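Local coordinates for restriction endonuclease S subunits (Thermoanaerobacter tengcongensis, PDB 3OKG), which probably recognises the specific DNA sequence for a type I restriction-modification system, as the S polypeptide that joins M polypeptides in the methyltransferase, at residues Gly256-Gln261 against Arg274-Ala279. Residues are numbered along the deposited sequence; the frame is centred on the assembly and turned at random.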
# COMPACT_ATOMS: atom_id res chain seq x y z
N GLY A 256 -6.20 2.41 -41.34
CA GLY A 256 -5.81 3.79 -41.10
C GLY A 256 -4.86 3.91 -39.92
O GLY A 256 -3.75 3.37 -39.95
N LEU A 257 -5.30 4.61 -38.88
CA LEU A 257 -4.45 4.89 -37.72
C LEU A 257 -5.27 4.85 -36.44
O LEU A 257 -6.47 5.16 -36.47
CB LEU A 257 -3.81 6.28 -37.85
CG LEU A 257 -2.74 6.49 -38.91
CD1 LEU A 257 -2.30 7.94 -38.93
CD2 LEU A 257 -1.55 5.56 -38.67
N PRO A 258 -4.63 4.49 -35.32
CA PRO A 258 -5.38 4.53 -34.05
C PRO A 258 -5.95 5.92 -33.85
O PRO A 258 -5.35 6.90 -34.28
CB PRO A 258 -4.30 4.22 -32.99
CG PRO A 258 -3.25 3.45 -33.75
CD PRO A 258 -3.25 4.02 -35.15
N PHE A 259 -7.11 6.00 -33.20
CA PHE A 259 -7.78 7.28 -33.04
C PHE A 259 -8.03 7.53 -31.57
O PHE A 259 -8.55 6.67 -30.86
CB PHE A 259 -9.10 7.32 -33.82
CG PHE A 259 -9.96 8.52 -33.49
CD1 PHE A 259 -9.77 9.73 -34.14
CD2 PHE A 259 -10.96 8.43 -32.54
CE1 PHE A 259 -10.56 10.83 -33.84
CE2 PHE A 259 -11.76 9.52 -32.22
CZ PHE A 259 -11.56 10.73 -32.88
N PHE A 260 -7.64 8.72 -31.11
CA PHE A 260 -7.86 9.08 -29.72
C PHE A 260 -8.72 10.34 -29.62
O PHE A 260 -8.32 11.43 -30.06
CB PHE A 260 -6.52 9.25 -28.99
CG PHE A 260 -5.57 8.10 -29.19
CD1 PHE A 260 -5.85 6.85 -28.67
CD2 PHE A 260 -4.39 8.28 -29.90
CE1 PHE A 260 -4.98 5.79 -28.86
CE2 PHE A 260 -3.50 7.22 -30.10
CZ PHE A 260 -3.80 5.98 -29.58
N GLN A 261 -9.90 10.16 -29.05
CA GLN A 261 -10.90 11.21 -29.00
C GLN A 261 -10.49 12.30 -28.04
O GLN A 261 -10.62 13.49 -28.35
CB GLN A 261 -12.25 10.64 -28.57
CG GLN A 261 -13.23 11.68 -28.08
CD GLN A 261 -13.68 12.61 -29.19
OE1 GLN A 261 -13.62 12.26 -30.37
NE2 GLN A 261 -14.13 13.81 -28.82
N ARG A 274 -7.09 1.53 -29.32
CA ARG A 274 -8.29 0.76 -29.05
C ARG A 274 -9.14 0.70 -30.30
O ARG A 274 -9.71 -0.35 -30.63
CB ARG A 274 -9.09 1.43 -27.93
CG ARG A 274 -8.36 1.54 -26.61
CD ARG A 274 -9.02 0.68 -25.56
NE ARG A 274 -8.58 1.03 -24.21
CZ ARG A 274 -7.44 0.62 -23.67
NH1 ARG A 274 -6.62 -0.14 -24.37
NH2 ARG A 274 -7.12 0.98 -22.43
N ILE A 275 -9.24 1.82 -31.00
CA ILE A 275 -10.07 1.93 -32.20
C ILE A 275 -9.32 2.74 -33.27
O ILE A 275 -8.57 3.67 -32.95
CB ILE A 275 -11.43 2.59 -31.86
CG1 ILE A 275 -12.43 2.44 -33.00
CG2 ILE A 275 -11.26 4.05 -31.51
CD1 ILE A 275 -13.77 3.07 -32.67
N TRP A 276 -9.52 2.36 -34.53
CA TRP A 276 -8.85 3.01 -35.65
C TRP A 276 -9.77 3.97 -36.40
O TRP A 276 -10.99 3.92 -36.24
CB TRP A 276 -8.34 1.97 -36.63
CG TRP A 276 -6.97 1.48 -36.38
CD1 TRP A 276 -5.91 1.54 -37.24
CD2 TRP A 276 -6.50 0.83 -35.20
NE1 TRP A 276 -4.80 0.96 -36.66
CE2 TRP A 276 -5.14 0.52 -35.41
CE3 TRP A 276 -7.09 0.48 -33.98
CZ2 TRP A 276 -4.36 -0.12 -34.45
CZ3 TRP A 276 -6.32 -0.16 -33.03
CH2 TRP A 276 -4.97 -0.46 -33.27
N CYS A 277 -9.18 4.83 -37.23
CA CYS A 277 -9.94 5.70 -38.12
C CYS A 277 -9.37 5.61 -39.53
O CYS A 277 -8.21 5.95 -39.76
CB CYS A 277 -9.94 7.15 -37.65
SG CYS A 277 -10.59 8.35 -38.88
N SER A 278 -10.19 5.13 -40.46
CA SER A 278 -9.73 4.90 -41.83
C SER A 278 -9.54 6.22 -42.60
O SER A 278 -9.10 6.23 -43.75
CB SER A 278 -10.75 4.03 -42.57
OG SER A 278 -12.02 4.67 -42.57
N ALA A 279 -9.87 7.34 -41.96
CA ALA A 279 -9.77 8.65 -42.61
C ALA A 279 -9.03 9.67 -41.75
O ALA A 279 -9.60 10.70 -41.40
CB ALA A 279 -11.16 9.18 -42.98
O HOH W 1 -8.23 4.29 -29.43
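In the second DNA specificity domain, two neighbouring antiparallel strands of a mixed sheet, 257-260 and 276-277, meet with Leu257 opposite Cys277 and Pro258 beside Trp276. Strand 307-309 flanks the first and strand 250-251 the second. Leu257 and Cys277 form the hydrogen-bonded pair: Cys277 N donates to Leu257 O at 2.8 Å, while the return bond from Leu257 N to Cys277 O is weak. Phe259 N reaches Ile275 O, also at 2.8 Å, in the carbonyl plane. Beyond this bond a water bridges the strands, giving a hydrogen to Phe259 O and accepting one from Ile275 N. The side chains of Pro258 and Trp276 run side by side in the same direction; CD and CG of the proline lie over one indole face, CG toward the rim, and the Leu257-Pro258 peptide lies over the same face. Pro258 CD makes a CH-pi contact with the five-membered ring, 4.1 Å from its centroid. Pro258 CG lies 3.8 Å from Trp276 CZ2. Exchanging Trp276 for an alanine would remove the indole and would probably leave the Pro258 ring and the Leu257-Pro258 peptide without their aromatic cover. Apart from this CH-pi contact, Phe259 CB packs 3.9 Å from Cys277 CB; with CG anti to the backbone N (chi1 169°), the phenyl ring leads away from the 274-279 segment and meets Tyr250 obliquely. Gly256 CA makes a CA-H...O contact of 3.5 Å with Cys277 O, where a CB would clash with that oxygen. Past the strand end the chain turns back on Cys277, whose SG accepts a hydrogen bond from Ala279 N at 3.3 Å.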